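Globin II, extracellular (Lumbricus terrestris, PDB 1X9F) is a haem-containing globin of the earthworm's extracellular erythrocruorin, bound here to carbon monoxide, and probably carries oxygen in the worm's blood. Local coordinates at residues 32-37 against 66-71; 108-113 against 136-141. All coordinates share one frame; numbering follows the deposited sequence.

Interaction 1 of 2, residues 32-37 against 66-71. Unlike the reference sequence in segment 66-71: D66 (reference Glu). With CMO (carbon monoxide), chain P; HEM (protoporphyrin IX containing Fe), chain O.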
loop_
_atom_site.group_PDB
_atom_site.type_symbol
_atom_site.label_atom_id
_atom_site.label_comp_id
_atom_site.label_asym_id
_atom_site.label_seq_id
_atom_site.Cartn_x
_atom_site.Cartn_y
_atom_site.Cartn_z
ATOM N N ALA B 32 30.762 30.680 5.954
ATOM C CA ALA B 32 30.116 31.890 5.471
ATOM C C ALA B 32 30.134 32.982 6.540
ATOM O O ALA B 32 30.448 34.139 6.239
ATOM C CB ALA B 32 28.699 31.587 5.031
ATOM N N ILE B 33 29.838 32.618 7.790
ATOM C CA ILE B 33 29.823 33.596 8.884
ATOM C C ILE B 33 31.216 34.174 9.179
ATOM O O ILE B 33 31.364 35.401 9.272
ATOM C CB ILE B 33 29.147 33.022 10.164
ATOM C CG1 ILE B 33 27.643 32.810 9.925
ATOM C CG2 ILE B 33 29.349 33.975 11.349
ATOM C CD1 ILE B 33 26.985 31.852 10.923
ATOM N N TRP B 34 32.225 33.307 9.305
ATOM C CA TRP B 34 33.603 33.759 9.552
ATOM C C TRP B 34 34.219 34.574 8.414
ATOM O O TRP B 34 34.929 35.554 8.671
ATOM C CB TRP B 34 34.515 32.614 10.048
ATOM C CG TRP B 34 34.271 32.427 11.492
ATOM C CD1 TRP B 34 33.613 31.395 12.097
ATOM C CD2 TRP B 34 34.575 33.365 12.521
ATOM N NE1 TRP B 34 33.527 31.619 13.450
ATOM C CE2 TRP B 34 34.109 32.827 13.733
ATOM C CE3 TRP B 34 35.215 34.615 12.541
ATOM C CZ2 TRP B 34 34.256 33.490 14.942
ATOM C CZ3 TRP B 34 35.363 35.270 13.746
ATOM C CH2 TRP B 34 34.889 34.708 14.929
ATOM N N ARG B 35 33.921 34.204 7.173
ATOM C CA ARG B 35 34.359 34.998 6.026
ATOM C C ARG B 35 33.715 36.372 5.995
ATOM O O ARG B 35 34.377 37.363 5.679
ATOM C CB ARG B 35 34.061 34.275 4.722
ATOM C CG ARG B 35 35.020 33.151 4.490
ATOM C CD ARG B 35 34.580 32.210 3.425
ATOM N NE ARG B 35 35.583 31.171 3.262
ATOM C CZ ARG B 35 35.339 29.958 2.788
ATOM N NH1 ARG B 35 34.110 29.608 2.423
ATOM N NH2 ARG B 35 36.330 29.083 2.682
ATOM N N ALA B 36 32.421 36.425 6.300
ATOM C CA ALA B 36 31.718 37.694 6.373
ATOM C C ALA B 36 32.303 38.552 7.494
ATOM O O ALA B 36 32.442 39.764 7.333
ATOM C CB ALA B 36 30.228 37.474 6.565
ATOM N N THR B 37 32.655 37.923 8.617
ATOM C CA THR B 37 33.305 38.630 9.723
ATOM C C THR B 37 34.634 39.225 9.263
ATOM O O THR B 37 34.869 40.425 9.422
ATOM C CB THR B 37 33.534 37.686 10.932
ATOM O OG1 THR B 37 32.276 37.169 11.388
ATOM C CG2 THR B 37 34.052 38.462 12.145
ATOM N N ASP B 66 32.730 25.411 13.479
ATOM C CA ASP B 66 31.663 24.523 13.962
ATOM C C ASP B 66 31.549 24.644 15.490
ATOM O O ASP B 66 30.444 24.637 16.042
ATOM C CB ASP B 66 31.907 23.057 13.540
ATOM C CG ASP B 66 31.171 22.661 12.243
ATOM O OD1 ASP B 66 30.773 21.470 12.108
ATOM O OD2 ASP B 66 30.949 23.461 11.308
ATOM N N ARG B 67 32.690 24.773 16.162
ATOM C CA ARG B 67 32.732 24.901 17.619
ATOM C C ARG B 67 32.053 26.192 18.081
ATOM O O ARG B 67 31.275 26.187 19.040
ATOM C CB ARG B 67 34.184 24.872 18.079
ATOM C CG ARG B 67 34.419 24.170 19.383
ATOM C CD ARG B 67 35.775 23.489 19.486
ATOM N NE ARG B 67 36.892 24.296 18.983
ATOM C CZ ARG B 67 37.826 23.851 18.142
ATOM N NH1 ARG B 67 37.798 22.597 17.704
ATOM N NH2 ARG B 67 38.803 24.657 17.743
ATOM N N VAL B 68 32.344 27.285 17.381
ATOM C CA VAL B 68 31.754 28.587 17.676
ATOM C C VAL B 68 30.253 28.566 17.514
ATOM O O VAL B 68 29.521 29.029 18.393
ATOM C CB VAL B 68 32.291 29.661 16.733
ATOM C CG1 VAL B 68 31.570 30.997 16.959
ATOM C CG2 VAL B 68 33.784 29.789 16.893
ATOM N N LEU B 69 29.796 28.047 16.380
ATOM C CA LEU B 69 28.370 27.944 16.141
ATOM C C LEU B 69 27.705 26.988 17.128
ATOM O O LEU B 69 26.509 27.107 17.393
ATOM C CB LEU B 69 28.075 27.542 14.696
ATOM C CG LEU B 69 28.443 28.566 13.620
ATOM C CD1 LEU B 69 27.679 28.212 12.372
ATOM C CD2 LEU B 69 28.110 29.995 14.052
ATOM N N GLY B 70 28.490 26.058 17.673
ATOM C CA GLY B 70 28.023 25.144 18.711
ATOM C C GLY B 70 27.719 25.897 19.989
ATOM O O GLY B 70 26.711 25.635 20.650
ATOM N N GLY B 71 28.595 26.843 20.326
ATOM C CA GLY B 71 28.393 27.717 21.473
ATOM C C GLY B 71 27.193 28.614 21.255
ATOM O O GLY B 71 26.356 28.772 22.146
HETATM C C CMO P . 34.828 32.451 18.010
HETATM O O CMO P . 35.392 32.417 16.886
HETATM C CHA HEM O . 36.942 30.352 20.765
HETATM C CHB HEM O . 32.123 31.123 20.980
HETATM C CHC HEM O . 32.735 35.622 19.160
HETATM C CHD HEM O . 37.590 34.938 19.176
HETATM C C1A HEM O . 35.495 30.127 20.913
HETATM C C2A HEM O . 35.023 28.884 21.326
HETATM C C3A HEM O . 33.571 29.054 21.401
HETATM C C4A HEM O . 33.427 30.473 21.015
HETATM C CMA HEM O . 32.514 28.046 21.779
HETATM C CAA HEM O . 35.800 27.617 21.575
HETATM C CBA HEM O . 36.207 27.423 23.022
HETATM C CGA HEM O . 37.055 26.173 23.044
HETATM O O1A HEM O . 36.492 25.055 22.995
HETATM O O2A HEM O . 38.295 26.305 23.102
HETATM C C1B HEM O . 31.873 32.469 20.471
HETATM C C2B HEM O . 30.580 32.929 20.349
HETATM C C3B HEM O . 30.784 34.175 19.856
HETATM C C4B HEM O . 32.133 34.405 19.700
HETATM C CMB HEM O . 29.280 32.239 20.676
HETATM C CAB HEM O . 29.736 34.951 19.587
HETATM C CBB HEM O . 28.634 35.647 19.385
HETATM C C1C HEM O . 34.177 35.806 18.954
HETATM C C2C HEM O . 34.644 36.968 18.371
HETATM C C3C HEM O . 36.006 36.781 18.378
HETATM C C4C HEM O . 36.253 35.529 18.947
HETATM C CMC HEM O . 33.812 38.132 17.890
HETATM C CAC HEM O . 36.994 37.764 17.857
HETATM C CBC HEM O . 36.886 38.181 16.586
HETATM C C1D HEM O . 37.860 33.563 19.649
HETATM C C2D HEM O . 39.153 33.044 19.674
HETATM C C3D HEM O . 39.017 31.746 20.111
HETATM C C4D HEM O . 37.564 31.606 20.322
HETATM C CMD HEM O . 40.431 33.757 19.304
HETATM C CAD HEM O . 40.096 30.722 20.353
HETATM C CBD HEM O . 40.630 30.161 19.046
HETATM C CGD HEM O . 41.653 29.113 19.407
HETATM O O1D HEM O . 41.291 28.093 20.033
HETATM O O2D HEM O . 42.836 29.307 19.068
HETATM N NA HEM O . 34.579 31.135 20.761
HETATM N NB HEM O . 32.852 33.328 20.094
HETATM N NC HEM O . 35.117 34.906 19.349
HETATM N ND HEM O . 36.863 32.719 20.023
HETATM FE FE HEM O . 34.863 33.046 20.127
#

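Interaction 2 of 2, residues 108-113 against 136-141. With HEM (protoporphyrin IX containing Fe), chain O.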
loop_
_atom_site.group_PDB
_atom_site.type_symbol
_atom_site.label_atom_id
_atom_site.label_comp_id
_atom_site.label_asym_id
_atom_site.label_seq_id
_atom_site.Cartn_x
_atom_site.Cartn_y
_atom_site.Cartn_z
ATOM N N ALA B 108 31.103 43.117 14.172
ATOM C CA ALA B 108 31.169 42.562 12.819
ATOM C C ALA B 108 30.595 41.147 12.765
ATOM O O ALA B 108 29.890 40.786 11.817
ATOM C CB ALA B 108 32.593 42.578 12.309
ATOM N N PHE B 109 30.898 40.361 13.794
ATOM C CA PHE B 109 30.396 39.007 13.896
ATOM C C PHE B 109 28.878 39.008 13.850
ATOM O O PHE B 109 28.274 38.247 13.089
ATOM C CB PHE B 109 30.885 38.356 15.186
ATOM C CG PHE B 109 30.677 36.875 15.227
ATOM C CD1 PHE B 109 29.746 36.313 16.085
ATOM C CD2 PHE B 109 31.415 36.037 14.400
ATOM C CE1 PHE B 109 29.557 34.936 16.121
ATOM C CE2 PHE B 109 31.229 34.667 14.429
ATOM C CZ PHE B 109 30.299 34.113 15.289
ATOM N N LYS B 110 28.266 39.874 14.651
ATOM C CA LYS B 110 26.819 39.991 14.680
ATOM C C LYS B 110 26.254 40.323 13.299
ATOM O O LYS B 110 25.251 39.738 12.883
ATOM C CB LYS B 110 26.395 41.051 15.690
ATOM C CG LYS B 110 24.896 41.264 15.752
ATOM C CD LYS B 110 24.520 42.257 16.824
ATOM C CE LYS B 110 24.758 43.688 16.356
ATOM N NZ LYS B 110 23.922 44.629 17.157
ATOM N N THR B 111 26.895 41.259 12.602
ATOM C CA THR B 111 26.469 41.656 11.262
ATOM C C THR B 111 26.555 40.468 10.325
ATOM O O THR B 111 25.671 40.250 9.497
ATOM C CB THR B 111 27.365 42.800 10.750
ATOM O OG1 THR B 111 27.220 43.935 11.616
ATOM C CG2 THR B 111 26.878 43.329 9.402
ATOM N N ALA B 112 27.634 39.706 10.475
ATOM C CA ALA B 112 27.891 38.548 9.644
ATOM C C ALA B 112 26.837 37.464 9.863
ATOM O O ALA B 112 26.266 36.957 8.894
ATOM C CB ALA B 112 29.290 38.014 9.906
ATOM N N ILE B 113 26.580 37.115 11.129
ATOM C CA ILE B 113 25.514 36.164 11.457
ATOM C C ILE B 113 24.213 36.573 10.779
ATOM O O ILE B 113 23.589 35.761 10.090
ATOM C CB ILE B 113 25.279 36.061 12.978
ATOM C CG1 ILE B 113 26.469 35.410 13.683
ATOM C CG2 ILE B 113 24.014 35.249 13.276
ATOM C CD1 ILE B 113 26.386 35.534 15.199
ATOM N N HIS B 136 22.185 40.491 23.006
ATOM C CA HIS B 136 21.993 39.939 24.333
ATOM C C HIS B 136 22.996 38.835 24.622
ATOM O O HIS B 136 23.500 38.726 25.740
ATOM C CB HIS B 136 20.579 39.391 24.501
ATOM C CG HIS B 136 20.318 38.873 25.876
ATOM N ND1 HIS B 136 20.575 39.625 27.001
ATOM C CD2 HIS B 136 19.849 37.683 26.316
ATOM C CE1 HIS B 136 20.273 38.922 28.077
ATOM N NE2 HIS B 136 19.823 37.743 27.689
ATOM N N ILE B 137 23.278 38.018 23.615
ATOM C CA ILE B 137 24.183 36.891 23.791
ATOM C C ILE B 137 25.625 37.382 23.915
ATOM O O ILE B 137 26.375 36.922 24.782
ATOM C CB ILE B 137 23.990 35.858 22.649
ATOM C CG1 ILE B 137 22.691 35.071 22.873
ATOM C CG2 ILE B 137 25.183 34.905 22.559
ATOM C CD1 ILE B 137 22.128 34.410 21.624
ATOM N N GLU B 138 25.991 38.335 23.062
ATOM C CA GLU B 138 27.332 38.905 23.081
ATOM C C GLU B 138 27.630 39.720 24.348
ATOM O O GLU B 138 28.769 39.718 24.819
ATOM C CB GLU B 138 27.598 39.714 21.806
ATOM C CG GLU B 138 27.719 38.852 20.553
ATOM C CD GLU B 138 27.996 39.651 19.291
ATOM O OE1 GLU B 138 28.765 39.154 18.439
ATOM O OE2 GLU B 138 27.446 40.767 19.146
ATOM N N ASP B 139 26.624 40.392 24.908
ATOM C CA ASP B 139 26.810 41.102 26.179
ATOM C C ASP B 139 27.335 40.172 27.268
ATOM O O ASP B 139 28.124 40.590 28.114
ATOM C CB ASP B 139 25.508 41.761 26.660
ATOM C CG ASP B 139 25.177 43.033 25.897
ATOM O OD1 ASP B 139 26.086 43.640 25.287
ATOM O OD2 ASP B 139 24.022 43.510 25.861
ATOM N N GLY B 140 26.886 38.919 27.245
ATOM C CA GLY B 140 27.313 37.924 28.221
ATOM C C GLY B 140 28.694 37.340 27.962
ATOM O O GLY B 140 29.305 36.782 28.872
ATOM N N ILE B 141 29.187 37.450 26.729
ATOM C CA ILE B 141 30.509 36.911 26.396
ATOM C C ILE B 141 31.577 37.971 26.659
ATOM O O ILE B 141 32.669 37.678 27.158
ATOM C CB ILE B 141 30.549 36.408 24.924
ATOM C CG1 ILE B 141 29.519 35.288 24.712
ATOM C CG2 ILE B 141 31.955 35.921 24.548
ATOM C CD1 ILE B 141 29.011 35.166 23.274
HETATM C CHA HEM O . 36.942 30.352 20.765
HETATM C CHB HEM O . 32.123 31.123 20.980
HETATM C CHC HEM O . 32.735 35.622 19.160
HETATM C CHD HEM O . 37.590 34.938 19.176
HETATM C C1A HEM O . 35.495 30.127 20.913
HETATM C C2A HEM O . 35.023 28.884 21.326
HETATM C C3A HEM O . 33.571 29.054 21.401
HETATM C C4A HEM O . 33.427 30.473 21.015
HETATM C CMA HEM O . 32.514 28.046 21.779
HETATM C CAA HEM O . 35.800 27.617 21.575
HETATM C CBA HEM O . 36.207 27.423 23.022
HETATM C CGA HEM O . 37.055 26.173 23.044
HETATM O O1A HEM O . 36.492 25.055 22.995
HETATM O O2A HEM O . 38.295 26.305 23.102
HETATM C C1B HEM O . 31.873 32.469 20.471
HETATM C C2B HEM O . 30.580 32.929 20.349
HETATM C C3B HEM O . 30.784 34.175 19.856
HETATM C C4B HEM O . 32.133 34.405 19.700
HETATM C CMB HEM O . 29.280 32.239 20.676
HETATM C CAB HEM O . 29.736 34.951 19.587
HETATM C CBB HEM O . 28.634 35.647 19.385
HETATM C C1C HEM O . 34.177 35.806 18.954
HETATM C C2C HEM O . 34.644 36.968 18.371
HETATM C C3C HEM O . 36.006 36.781 18.378
HETATM C C4C HEM O . 36.253 35.529 18.947
HETATM C CMC HEM O . 33.812 38.132 17.890
HETATM C CAC HEM O . 36.994 37.764 17.857
HETATM C CBC HEM O . 36.886 38.181 16.586
HETATM C C1D HEM O . 37.860 33.563 19.649
HETATM C C2D HEM O . 39.153 33.044 19.674
HETATM C C3D HEM O . 39.017 31.746 20.111
HETATM C C4D HEM O . 37.564 31.606 20.322
HETATM C CMD HEM O . 40.431 33.757 19.304
HETATM C CAD HEM O . 40.096 30.722 20.353
HETATM C CBD HEM O . 40.630 30.161 19.046
HETATM C CGD HEM O . 41.653 29.113 19.407
HETATM O O1D HEM O . 41.291 28.093 20.033
HETATM O O2D HEM O . 42.836 29.307 19.068
HETATM N NA HEM O . 34.579 31.135 20.761
HETATM N NB HEM O . 32.852 33.328 20.094
HETATM N NC HEM O . 35.117 34.906 19.349
HETATM N ND HEM O . 36.863 32.719 20.023
HETATM FE FE HEM O . 34.863 33.046 20.127
#

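Interaction 1 of 2, residues 32-37 against 66-71
I33 and W34 of helix 23-40 meet V68 and L69 of helix 59-77, one pair beside the other. On the second helix R67 does not touch segment 32-37. Its chain bends at chi2 and chi3 and passes near a propionate, with CD 3.9 Å from O1A of HEM. V68 touches both W34 and the ligand. Its CG2 lies 3.9 Å from NE1 of W34, at a slant to the indole ring. With chi1 at 175°, CG1 is anti to the backbone N and lies 3.8 Å from C1B of HEM, while CG2 borders the carbon monoxide. L69 points past helix 23-40 at its base, but its end swings in. Its CD2 meets CD1 of I33 tip to tip at 3.8 Å. W34 also packs edge-to-face with F48. The two interhelical pairs are van der Waals contacts between buried groups. W34 and V68, with F48 and H64, line the carbon monoxide pocket on the distal side of the haem. The contact of W34 with V68 is mostly apolar, which is consistent with a wall for a small diatomic ligand.

Interaction 2 of 2, residues 108-113 against 136-141
E138 reaches across from helix 127-142 and sets its carboxylate between K110 and F109 of helix 103-121. The nearest CA atoms, those of K110 and E138, are 8.5 Å apart, and E138 spans the distance with its side chain. Its chain is extended beyond CG (chi2 -179°), which carries the acid group over to the other helix. OE1 lies at the edge of the F109 ring, near the ring plane, 3.8 Å from CD1. The ring's positive rim is probably a mild electrostatic match for that oxygen. OE2 lies 3.6 Å from CB of K110. The lysine crosses E138 obliquely and meets it with the aliphatic part of its chain. Its amine turns elsewhere: NZ stays 5.6 Å from OE2 and forms salt bridges with D131 and D135. The opposite charges may still attract weakly at that range. E138 also touches the haem, with CG 3.5 Å from vinyl atom CBB of HEM. F109 meets the same vinyl with CE1, also at 3.5 Å. Its CG lies anti to the backbone N (chi1 -167°), and one ring face turns to the haem at CHC, while CG1 of I113 lies over the other face. Were E138 an alanine, the F109 edge and the vinyl would probably lose this neighbour, and a gap would be likely to open between the two helices. I141, one turn after E138, adds CD1 against the vinyl atom CAB of HEM. Around this contact, F109 also packs on T37 of helix 23-40 and V68 of helix 59-77, while I137 and I141 rest on L89 and L92 of helix 82-96.

In the fold
The centres of the two interactions lie 11 Å apart, each about 6 Å from the chain centre. They follow one another in sequence. Interaction 1 joins helices 23-40 and 59-77, and interaction 2 joins helices 103-121 and 127-142. No helix is shared, yet the two contacts touch directly: W34 meets F109 ring to ring, with planes at about 40°, and T37 packs on F109 and A112. Both reach one haem. Interaction 1 borders the bound carbon monoxide, while interaction 2 packs against one vinyl group. Together they bring four helices of the globin fold around the cofactor. The haem is also hydrogen-bonded to R50 of this chain and H97 of the Globin III chain, tying the pocket to the assembly.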